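Local coordinates for protein AT-less polyketide synthase (Streptomyces platensis subsp. rosaceus, PDB 4TKT) that probably catalyses the condensation step of polyketide chain extension, as a ketosynthase domain of the modular AT-less synthase that builds isomigrastatin, at residues 8-13 with 262-267; 100-105 with 207-212; 106-111 with 270-275; 191-196 with 256-261. All blocks are in the same frame, centred on the assembly; numbering follows the deposited sequence.

The four contacts lie within the ketosynthase region and gather round neighbouring strands of one mixed sheet: 208-214, 252-260, 9-17 and 273-282. Contacts 1 and 3 are closest, their centres about 8 Å apart; contacts 1 and 2 are furthest, about 15 Å. Along the chain the order is 8-13, the adjoining 100-105 and 106-111, then 191-196, 207-212, 256-261, 262-267 and 270-275, and contact 2 alternates with both 3 and 4. Contacts 2 and 3 share helix 93-109, which packs on one face of the sheet, while helix 188-202 of contact 4 packs on the other. Distant parts of the sequence thus close into a single layered core.

Contact 1: 8-13 with 262-267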
loop_
_atom_site.group_PDB
_atom_site.type_symbol
_atom_site.label_atom_id
_atom_site.label_comp_id
_atom_site.label_asym_id
_atom_site.label_seq_id
_atom_site.Cartn_x
_atom_site.Cartn_y
_atom_site.Cartn_z
ATOM N N ALA A 8 8.118 -18.292 3.307
ATOM C CA ALA A 8 7.986 -17.617 4.599
ATOM C C ALA A 8 8.482 -16.176 4.590
ATOM O O ALA A 8 9.428 -15.831 5.299
ATOM C CB ALA A 8 8.718 -18.408 5.672
ATOM N N ILE A 9 7.846 -15.341 3.779
ATOM C CA ILE A 9 8.175 -13.926 3.740
ATOM C C ILE A 9 7.114 -13.135 4.486
ATOM O O ILE A 9 5.948 -13.118 4.092
ATOM C CB ILE A 9 8.292 -13.403 2.301
ATOM C CG1 ILE A 9 9.328 -14.218 1.524
ATOM C CG2 ILE A 9 8.653 -11.929 2.304
ATOM C CD1 ILE A 9 10.699 -14.217 2.149
ATOM N N ALA A 10 7.526 -12.485 5.568
ATOM C CA ALA A 10 6.600 -11.760 6.427
ATOM C C ALA A 10 6.321 -10.361 5.906
ATOM O O ALA A 10 7.188 -9.718 5.318
ATOM C CB ALA A 10 7.141 -11.691 7.840
ATOM N N ILE A 11 5.096 -9.897 6.122
ATOM C CA ILE A 11 4.736 -8.516 5.833
ATOM C C ILE A 11 4.729 -7.725 7.135
ATOM O O ILE A 11 3.877 -7.944 7.996
ATOM C CB ILE A 11 3.367 -8.424 5.150
ATOM C CG1 ILE A 11 3.391 -9.194 3.829
ATOM C CG2 ILE A 11 2.979 -6.973 4.924
ATOM C CD1 ILE A 11 2.036 -9.348 3.183
ATOM N N VAL A 12 5.681 -6.810 7.281
ATOM C CA VAL A 12 5.885 -6.131 8.555
ATOM C C VAL A 12 5.384 -4.688 8.563
ATOM O O VAL A 12 5.487 -3.997 9.575
ATOM C CB VAL A 12 7.372 -6.133 8.949
ATOM C CG1 VAL A 12 7.891 -7.554 9.018
ATOM C CG2 VAL A 12 8.182 -5.315 7.961
ATOM N N GLY A 13 4.840 -4.239 7.439
ATOM C CA GLY A 13 4.315 -2.890 7.337
ATOM C C GLY A 13 3.609 -2.674 6.015
ATOM O O GLY A 13 3.954 -3.296 5.010
ATOM N N ALA A 262 11.442 -15.479 9.984
ATOM C CA ALA A 262 12.294 -15.729 11.141
ATOM C C ALA A 262 12.909 -14.438 11.673
ATOM O O ALA A 262 12.996 -14.233 12.884
ATOM C CB ALA A 262 13.385 -16.726 10.787
ATOM N N ASP A 263 13.328 -13.570 10.757
ATOM C CA ASP A 263 13.964 -12.310 11.122
ATOM C C ASP A 263 12.960 -11.333 11.725
ATOM O O ASP A 263 13.283 -10.598 12.657
ATOM C CB ASP A 263 14.638 -11.685 9.900
ATOM C CG ASP A 263 15.596 -12.640 9.216
ATOM O OD1 ASP A 263 15.660 -13.813 9.634
ATOM O OD2 ASP A 263 16.271 -12.225 8.251
ATOM N N ALA A 264 11.744 -11.323 11.190
ATOM C CA ALA A 264 10.695 -10.456 11.716
ATOM C C ALA A 264 10.295 -10.890 13.121
ATOM O O ALA A 264 10.149 -10.060 14.018
ATOM C CB ALA A 264 9.488 -10.459 10.797
ATOM N N VAL A 265 10.117 -12.193 13.305
ATOM C CA VAL A 265 9.762 -12.743 14.607
ATOM C C VAL A 265 10.845 -12.437 15.640
ATOM O O VAL A 265 10.544 -12.031 16.763
ATOM C CB VAL A 265 9.528 -14.267 14.530
ATOM C CG1 VAL A 265 9.468 -14.874 15.919
ATOM C CG2 VAL A 265 8.250 -14.565 13.763
ATOM N N ALA A 266 12.102 -12.609 15.245
ATOM C CA ALA A 266 13.231 -12.380 16.145
ATOM C C ALA A 266 13.381 -10.909 16.529
ATOM O O ALA A 266 13.920 -10.589 17.589
ATOM C CB ALA A 266 14.519 -12.885 15.513
ATOM N N ASP A 267 12.903 -10.020 15.664
ATOM C CA ASP A 267 13.058 -8.583 15.872
ATOM C C ASP A 267 11.809 -7.949 16.470
ATOM O O ASP A 267 11.743 -6.732 16.641
ATOM C CB ASP A 267 13.414 -7.892 14.553
ATOM C CG ASP A 267 14.851 -8.136 14.141
ATOM O OD1 ASP A 267 15.453 -9.104 14.651
ATOM O OD2 ASP A 267 15.379 -7.363 13.312
#
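A264 points its methyl from helix 261-266 at strand 9-17 and rests it against two side chains of that strand, A10 and V12. The two alanines meet almost head on: their CA-CB bonds are aimed at each other from opposing directions, and A10 CB stands 4.0 Å from A264 CB. V12 makes its touch differently. Its CG1 branch lies anti to the carbonyl carbon (chi1 -57°) and leans back along the strand toward A10, ending 3.8 Å from A264 CB, whereas CG2 points away from the helix. The A264 methyl therefore settles in the notch between A10 CB and V12 CG1, which are 4.4 Å apart. With only small groups in between, the backbones come close, the CA atoms of A10 and A264 being separated by 6.8 Å. The interface is purely apolar across the two segments and small, burying 95 Å² in all, but each of its three residues is buried in the folded chain. Just after the helix, D267 forms a salt bridge with R123. Strand 9-17 runs between strands 252-260 and 273-282, joined to them by backbone hydrogen bonds such as those of A10 with R259 and I9 with I275. Its opposite face carries I9 onto C197 and L200 of helix 188-202, while L261, at the start of the short helix 261-266, touches A8 and A10 beside the A264 contact.

Contact 2: 100-105 with 207-212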
loop_
_atom_site.group_PDB
_atom_site.type_symbol
_atom_site.label_atom_id
_atom_site.label_comp_id
_atom_site.label_asym_id
_atom_site.label_seq_id
_atom_site.Cartn_x
_atom_site.Cartn_y
_atom_site.Cartn_z
ATOM N N GLN A 100 6.088 9.260 -0.711
ATOM C CA GLN A 100 5.280 9.434 0.491
ATOM C C GLN A 100 4.726 8.098 0.978
ATOM O O GLN A 100 4.636 7.851 2.179
ATOM C CB GLN A 100 4.146 10.428 0.226
ATOM C CG GLN A 100 4.646 11.845 -0.037
ATOM C CD GLN A 100 3.527 12.854 -0.209
ATOM O OE1 GLN A 100 2.383 12.493 -0.482
ATOM N NE2 GLN A 100 3.855 14.133 -0.049
ATOM N N CYS A 101 4.366 7.239 0.033
ATOM C CA CYS A 101 3.919 5.890 0.340
ATOM C C CYS A 101 5.016 5.075 1.024
ATOM O O CYS A 101 4.758 4.348 1.981
ATOM C CB CYS A 101 3.465 5.185 -0.935
ATOM S SG CYS A 101 2.910 3.492 -0.694
ATOM N N ALA A 102 6.240 5.200 0.519
ATOM C CA ALA A 102 7.383 4.490 1.082
ATOM C C ALA A 102 7.612 4.865 2.541
ATOM O O ALA A 102 7.827 3.998 3.387
ATOM C CB ALA A 102 8.631 4.774 0.268
ATOM N N HIS A 103 7.568 6.159 2.832
ATOM C CA HIS A 103 7.789 6.630 4.190
ATOM C C HIS A 103 6.694 6.141 5.128
ATOM O O HIS A 103 6.982 5.641 6.217
ATOM C CB HIS A 103 7.863 8.155 4.237
ATOM C CG HIS A 103 8.161 8.696 5.600
ATOM N ND1 HIS A 103 9.403 8.588 6.187
ATOM C CD2 HIS A 103 7.372 9.331 6.499
ATOM C CE1 HIS A 103 9.370 9.142 7.386
ATOM N NE2 HIS A 103 8.150 9.599 7.600
ATOM N N THR A 104 5.443 6.284 4.700
ATOM C CA THR A 104 4.309 5.851 5.511
ATOM C C THR A 104 4.391 4.360 5.826
ATOM O O THR A 104 3.963 3.926 6.894
ATOM C CB THR A 104 2.966 6.150 4.818
ATOM O OG1 THR A 104 2.992 5.626 3.489
ATOM C CG2 THR A 104 2.725 7.643 4.745
ATOM N N THR A 105 4.955 3.583 4.904
ATOM C CA THR A 105 5.080 2.142 5.103
ATOM C C THR A 105 6.099 1.833 6.193
ATOM O O THR A 105 5.899 0.925 7.001
ATOM C CB THR A 105 5.492 1.411 3.809
ATOM O OG1 THR A 105 4.620 1.793 2.737
ATOM C CG2 THR A 105 5.407 -0.095 4.003
ATOM N N VAL A 207 15.757 -6.601 3.941
ATOM C CA VAL A 207 14.349 -6.249 3.842
ATOM C C VAL A 207 14.070 -5.734 2.442
ATOM O O VAL A 207 14.989 -5.354 1.715
ATOM C CB VAL A 207 13.935 -5.181 4.877
ATOM C CG1 VAL A 207 14.364 -5.601 6.270
ATOM C CG2 VAL A 207 14.526 -3.829 4.517
ATOM N N ALA A 208 12.800 -5.719 2.063
ATOM C CA ALA A 208 12.436 -5.255 0.736
ATOM C C ALA A 208 11.126 -4.490 0.751
ATOM O O ALA A 208 10.123 -4.943 1.304
ATOM C CB ALA A 208 12.350 -6.423 -0.230
ATOM N N LEU A 209 11.154 -3.314 0.141
ATOM C CA LEU A 209 9.949 -2.544 -0.096
ATOM C C LEU A 209 9.387 -2.924 -1.463
ATOM O O LEU A 209 10.069 -2.791 -2.479
ATOM C CB LEU A 209 10.253 -1.051 -0.028
ATOM C CG LEU A 209 9.084 -0.127 0.286
ATOM C CD1 LEU A 209 8.476 -0.506 1.620
ATOM C CD2 LEU A 209 9.558 1.314 0.296
ATOM N N ALA A 210 8.154 -3.416 -1.487
ATOM C CA ALA A 210 7.521 -3.796 -2.742
ATOM C C ALA A 210 6.149 -3.153 -2.861
ATOM O O ALA A 210 5.377 -3.145 -1.906
ATOM C CB ALA A 210 7.408 -5.306 -2.851
ATOM N N GLY A 211 5.850 -2.611 -4.035
ATOM C CA GLY A 211 4.566 -1.976 -4.255
ATOM C C GLY A 211 4.349 -1.541 -5.687
ATOM O O GLY A 211 5.178 -1.799 -6.562
ATOM N N GLY A 212 3.223 -0.878 -5.922
ATOM C CA GLY A 212 2.871 -0.399 -7.243
ATOM C C GLY A 212 2.236 0.976 -7.191
ATOM O O GLY A 212 1.705 1.392 -6.163
#
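T105, which packs its methyl on L209, sends its hydroxyl to the flat group of this contact, the peptide carbonyl of C101 one helical turn back. T105 OG1 donates to C101 O over 2.7 Å, tilted 34° from the carbonyl plane, and T104 OG1 donates to the same oxygen from above that plane, 37° out of it. The backbone N of T105 supplies the regular helical bond as a third donor, so three N-H or O-H groups grip one oxygen and both threonine hydroxyls are turned inward to the helix backbone. This fixes the rotation of T105. Its CG2, anti to the backbone N, is left facing the sheet, where it lies 3.9 Å from L209 CD1, the two side chains crossing obliquely. The other branch of L209 goes to A102, with CD2 at 3.6 Å from A102 CB and 3.9 Å from A102 CA. L209 thus straddles the helix surface, one methyl on each of two residues three apart. With T105 replaced by an alanine, the loss of the CG2 methyl that rests on L209 CD1 would probably leave a small gap there, and C101 O would be left with one donor fewer. The contact seats helix 93-109 on one face of strand 208-214, with A255 of the neighbouring strand 252-260 and A15 of strand 9-17, one further across, also touching T105. A208 and A210 project from the other face onto helix 188-202, so the strand is sandwiched between two helices, as in the layered thiolase fold.

Contact 3: 106-111 with 270-275; sequences LEDAGY and RILGVI
R270 reaches the end of helix 93-109 and sets its NH1 against both the backbone and the side chain of D108. NH1 lies 2.6 Å from D108 O, a weak bond because it is bent to 130°. The same nitrogen forms a salt bridge to the carboxylate, 3.2 Å from D108 OD1, and a weak, straighter bond to OD2. OD2 approaches the guanidinium edge in its plane, although the two flat groups stand 76° apart. D108 OD2 also accepts a hydrogen bond from the backbone N of M14. A bend at chi3 (58°) turns the guanidinium back toward the helix, and its NE binds a glycerol. One water joins D108 OD2 to NH2 of R270, the latter bond weak; another accepts from R270 N and lies 2.7 Å from A109 O. Further out, L272 CD1 packs 3.9 Å from D108 OD2. Replacing R270 with a leucine is likely to leave the D108 carboxylate without its charged mate and the last-turn carbonyl without this donor. The positive charge beside a helix C-terminus is probably favourable. That terminus is a Schellman motif: Y111 N bonds to L106 O at 2.9 Å, G110 N weakly to E107 O, and G110 takes the positive-phi C-prime position.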
loop_
_atom_site.group_PDB
_atom_site.type_symbol
_atom_site.label_atom_id
_atom_site.label_comp_id
_atom_site.label_asym_id
_atom_site.label_seq_id
_atom_site.Cartn_x
_atom_site.Cartn_y
_atom_site.Cartn_z
ATOM N N LEU A 106 7.192 2.588 6.217
ATOM C CA LEU A 106 8.197 2.416 7.258
ATOM C C LEU A 106 7.622 2.791 8.620
ATOM O O LEU A 106 7.895 2.132 9.622
ATOM C CB LEU A 106 9.443 3.249 6.960
ATOM C CG LEU A 106 10.579 2.533 6.226
ATOM C CD1 LEU A 106 10.176 2.134 4.812
ATOM C CD2 LEU A 106 11.820 3.401 6.205
ATOM N N GLU A 107 6.820 3.847 8.650
ATOM C CA GLU A 107 6.227 4.299 9.899
ATOM C C GLU A 107 5.193 3.300 10.404
ATOM O O GLU A 107 5.064 3.092 11.609
ATOM C CB GLU A 107 5.600 5.683 9.731
ATOM C CG GLU A 107 6.627 6.796 9.579
ATOM C CD GLU A 107 6.001 8.176 9.561
ATOM O OE1 GLU A 107 4.973 8.355 8.877
ATOM O OE2 GLU A 107 6.538 9.082 10.232
ATOM N N ASP A 108 4.466 2.675 9.482
ATOM C CA ASP A 108 3.508 1.640 9.850
ATOM C C ASP A 108 4.240 0.423 10.401
ATOM O O ASP A 108 3.750 -0.254 11.303
ATOM C CB ASP A 108 2.642 1.235 8.656
ATOM C CG ASP A 108 1.497 0.313 9.049
ATOM O OD1 ASP A 108 0.735 0.669 9.973
ATOM O OD2 ASP A 108 1.361 -0.769 8.439
ATOM N N ALA A 109 5.419 0.154 9.851
ATOM C CA ALA A 109 6.233 -0.972 10.292
ATOM C C ALA A 109 6.910 -0.680 11.627
ATOM O O ALA A 109 7.356 -1.593 12.319
ATOM C CB ALA A 109 7.274 -1.318 9.239
ATOM N N GLY A 110 6.984 0.597 11.986
ATOM C CA GLY A 110 7.633 0.993 13.220
ATOM C C GLY A 110 9.138 1.030 13.061
ATOM O O GLY A 110 9.881 0.656 13.967
ATOM N N TYR A 111 9.589 1.484 11.899
ATOM C CA TYR A 111 11.014 1.591 11.623
ATOM C C TYR A 111 11.402 2.972 11.126
ATOM O O TYR A 111 10.746 3.536 10.252
ATOM C CB TYR A 111 11.443 0.552 10.587
ATOM C CG TYR A 111 11.734 -0.812 11.160
ATOM C CD1 TYR A 111 12.967 -1.093 11.734
ATOM C CD2 TYR A 111 10.783 -1.821 11.119
ATOM C CE1 TYR A 111 13.240 -2.339 12.256
ATOM C CE2 TYR A 111 11.046 -3.071 11.638
ATOM C CZ TYR A 111 12.277 -3.325 12.207
ATOM O OH TYR A 111 12.543 -4.569 12.726
ATOM N N ARG A 270 5.848 -6.176 13.776
ATOM C CA ARG A 270 4.455 -6.460 13.476
ATOM C C ARG A 270 4.424 -7.397 12.282
ATOM O O ARG A 270 5.283 -7.319 11.409
ATOM C CB ARG A 270 3.677 -5.182 13.167
ATOM C CG ARG A 270 3.709 -4.152 14.268
ATOM C CD ARG A 270 3.005 -2.877 13.841
ATOM N NE ARG A 270 1.613 -3.116 13.469
ATOM C CZ ARG A 270 1.060 -2.685 12.341
ATOM N NH1 ARG A 270 1.780 -1.992 11.471
ATOM N NH2 ARG A 270 -0.215 -2.944 12.082
ATOM N N ILE A 271 3.449 -8.295 12.243
ATOM C CA ILE A 271 3.328 -9.199 11.111
ATOM C C ILE A 271 1.890 -9.192 10.606
ATOM O O ILE A 271 0.999 -9.785 11.213
ATOM C CB ILE A 271 3.770 -10.625 11.479
ATOM C CG1 ILE A 271 5.223 -10.610 11.965
ATOM C CG2 ILE A 271 3.631 -11.549 10.283
ATOM C CD1 ILE A 271 5.725 -11.938 12.472
ATOM N N LEU A 272 1.675 -8.498 9.494
ATOM C CA LEU A 272 0.339 -8.300 8.949
ATOM C C LEU A 272 -0.106 -9.507 8.135
ATOM O O LEU A 272 -1.269 -9.617 7.749
ATOM C CB LEU A 272 0.306 -7.039 8.084
ATOM C CG LEU A 272 0.959 -5.804 8.707
ATOM C CD1 LEU A 272 0.924 -4.626 7.750
ATOM C CD2 LEU A 272 0.279 -5.453 10.017
ATOM N N GLY A 273 0.832 -10.410 7.880
ATOM C CA GLY A 273 0.565 -11.604 7.106
ATOM C C GLY A 273 1.857 -12.217 6.610
ATOM O O GLY A 273 2.930 -11.631 6.760
ATOM N N VAL A 274 1.757 -13.401 6.015
ATOM C CA VAL A 274 2.931 -14.097 5.511
ATOM C C VAL A 274 2.723 -14.561 4.076
ATOM O O VAL A 274 1.747 -15.243 3.772
ATOM C CB VAL A 274 3.283 -15.317 6.387
ATOM C CG1 VAL A 274 4.429 -16.107 5.768
ATOM C CG2 VAL A 274 3.633 -14.874 7.802
ATOM N N ILE A 275 3.640 -14.180 3.194
ATOM C CA ILE A 275 3.611 -14.652 1.816
ATOM C C ILE A 275 4.213 -16.049 1.747
ATOM O O ILE A 275 5.392 -16.240 2.042
ATOM C CB ILE A 275 4.375 -13.705 0.876
ATOM C CG1 ILE A 275 3.733 -12.316 0.894
ATOM C CG2 ILE A 275 4.403 -14.263 -0.537
ATOM C CD1 ILE A 275 4.458 -11.294 0.050
HETATM O O HOH W 1 -1.488 -1.522 9.223
HETATM O O HOH W 2 6.679 -4.236 12.035
#

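Contact 4: 191-196 with 256-261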
loop_
_atom_site.group_PDB
_atom_site.type_symbol
_atom_site.label_atom_id
_atom_site.label_comp_id
_atom_site.label_asym_id
_atom_site.label_seq_id
_atom_site.Cartn_x
_atom_site.Cartn_y
_atom_site.Cartn_z
ATOM N N SER A 191 4.212 -8.634 -9.660
ATOM C CA SER A 191 5.489 -9.051 -10.219
ATOM C C SER A 191 6.636 -8.486 -9.388
ATOM O O SER A 191 7.655 -9.146 -9.194
ATOM C CB SER A 191 5.614 -8.607 -11.673
ATOM O OG SER A 191 4.626 -9.227 -12.475
ATOM N N ALA A 192 6.459 -7.262 -8.898
ATOM C CA ALA A 192 7.450 -6.631 -8.032
ATOM C C ALA A 192 7.596 -7.416 -6.735
ATOM O O ALA A 192 8.707 -7.689 -6.282
ATOM C CB ALA A 192 7.067 -5.189 -7.739
ATOM N N ILE A 193 6.462 -7.779 -6.148
ATOM C CA ILE A 193 6.443 -8.588 -4.939
ATOM C C ILE A 193 7.131 -9.927 -5.180
ATOM O O ILE A 193 7.906 -10.402 -4.347
ATOM C CB ILE A 193 5.002 -8.814 -4.452
ATOM C CG1 ILE A 193 4.409 -7.486 -3.967
ATOM C CG2 ILE A 193 4.963 -9.872 -3.359
ATOM C CD1 ILE A 193 2.988 -7.578 -3.467
ATOM N N HIS A 194 6.855 -10.519 -6.336
ATOM C CA HIS A 194 7.487 -11.769 -6.734
ATOM C C HIS A 194 9.008 -11.650 -6.739
ATOM O O HIS A 194 9.707 -12.476 -6.156
ATOM C CB HIS A 194 6.988 -12.194 -8.114
ATOM C CG HIS A 194 7.649 -13.427 -8.642
ATOM N ND1 HIS A 194 7.314 -14.693 -8.212
ATOM C CD2 HIS A 194 8.631 -13.589 -9.559
ATOM C CE1 HIS A 194 8.058 -15.581 -8.844
ATOM N NE2 HIS A 194 8.866 -14.937 -9.667
ATOM N N LEU A 195 9.517 -10.613 -7.394
ATOM C CA LEU A 195 10.956 -10.395 -7.469
ATOM C C LEU A 195 11.542 -10.037 -6.108
ATOM O O LEU A 195 12.663 -10.428 -5.785
ATOM C CB LEU A 195 11.274 -9.298 -8.482
ATOM C CG LEU A 195 10.852 -9.619 -9.915
ATOM C CD1 LEU A 195 11.223 -8.484 -10.835
ATOM C CD2 LEU A 195 11.485 -10.923 -10.388
ATOM N N ALA A 196 10.780 -9.291 -5.314
ATOM C CA ALA A 196 11.209 -8.929 -3.969
ATOM C C ALA A 196 11.385 -10.169 -3.101
ATOM O O ALA A 196 12.385 -10.308 -2.399
ATOM C CB ALA A 196 10.211 -7.975 -3.330
ATOM N N VAL A 256 4.333 -2.619 0.497
ATOM C CA VAL A 256 4.530 -3.450 1.675
ATOM C C VAL A 256 6.015 -3.560 1.989
ATOM O O VAL A 256 6.853 -3.530 1.087
ATOM C CB VAL A 256 3.945 -4.865 1.491
ATOM C CG1 VAL A 256 2.437 -4.839 1.611
ATOM C CG2 VAL A 256 4.370 -5.448 0.155
ATOM N N LEU A 257 6.337 -3.669 3.273
ATOM C CA LEU A 257 7.702 -3.950 3.690
ATOM C C LEU A 257 7.835 -5.448 3.930
ATOM O O LEU A 257 7.147 -6.008 4.784
ATOM C CB LEU A 257 8.070 -3.160 4.948
ATOM C CG LEU A 257 9.562 -3.090 5.287
ATOM C CD1 LEU A 257 10.351 -2.505 4.127
ATOM C CD2 LEU A 257 9.797 -2.273 6.546
ATOM N N LEU A 258 8.708 -6.096 3.163
ATOM C CA LEU A 258 8.834 -7.548 3.212
ATOM C C LEU A 258 10.105 -7.998 3.921
ATOM O O LEU A 258 11.133 -7.322 3.872
ATOM C CB LEU A 258 8.793 -8.129 1.799
ATOM C CG LEU A 258 7.525 -7.819 1.008
ATOM C CD1 LEU A 258 7.555 -8.528 -0.334
ATOM C CD2 LEU A 258 6.298 -8.217 1.807
ATOM N N ARG A 259 10.029 -9.161 4.557
ATOM C CA ARG A 259 11.107 -9.652 5.402
ATOM C C ARG A 259 10.939 -11.145 5.688
ATOM O O ARG A 259 9.816 -11.613 5.866
ATOM C CB ARG A 259 11.134 -8.858 6.708
ATOM C CG ARG A 259 12.310 -9.150 7.592
ATOM C CD ARG A 259 12.411 -8.147 8.716
ATOM N NE ARG A 259 13.705 -8.250 9.376
ATOM C CZ ARG A 259 14.028 -7.599 10.485
ATOM N NH1 ARG A 259 13.141 -6.800 11.060
ATOM N NH2 ARG A 259 15.232 -7.752 11.017
ATOM N N PRO A 260 12.052 -11.900 5.712
ATOM C CA PRO A 260 11.989 -13.312 6.113
ATOM C C PRO A 260 11.341 -13.469 7.484
ATOM O O PRO A 260 11.727 -12.772 8.421
ATOM C CB PRO A 260 13.459 -13.735 6.145
ATOM C CG PRO A 260 14.121 -12.837 5.166
ATOM C CD PRO A 260 13.402 -11.517 5.261
ATOM N N LEU A 261 10.370 -14.372 7.586
ATOM C CA LEU A 261 9.553 -14.522 8.788
ATOM C C LEU A 261 10.373 -14.694 10.064
ATOM O O LEU A 261 10.042 -14.121 11.100
ATOM C CB LEU A 261 8.601 -15.709 8.628
ATOM C CG LEU A 261 7.607 -15.932 9.768
ATOM C CD1 LEU A 261 6.837 -14.656 10.061
ATOM C CD2 LEU A 261 6.655 -17.058 9.417
#
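L258 is the main bump here: its CD1 methyl projects from strand 252-260 into the shallow hollow between I193 and A196, residues one turn apart on helix 188-202. With chi2 at -176°, CD1 continues the line of the side chain toward the helix. One wall of the hollow is A196 CB, 4.0 Å from L258 CD1; the other is I193 CG2, 4.2 Å away from that same methyl. Because A196 is so small, the leucine can sit close to the helix backbone, and the CA atoms of A196 and L258 are 7.7 Å apart. I193 is a bump in the other direction. While its CG2 branch meets L258, the CG1 arm, extended at chi2 (180°), runs off from L258 and ends with CD1 4.4 Å from CG2 of V256, a looser touch, so its two branches lie against two strand residues on the same face. The segments run nearly side by side, their axes 26° apart and 10.3 Å at closest approach. A208 and A210 of strand 208-214 and I275 of strand 273-282 continue the apolar seat under the helix. This helix follows strand 179-182 and leads to the parallel strand 208-214, making a beta-alpha-beta crossover. It is consistent with a central helix of the thiolase fold; in ketosynthases such a helix typically begins beside the nucleophilic cysteine.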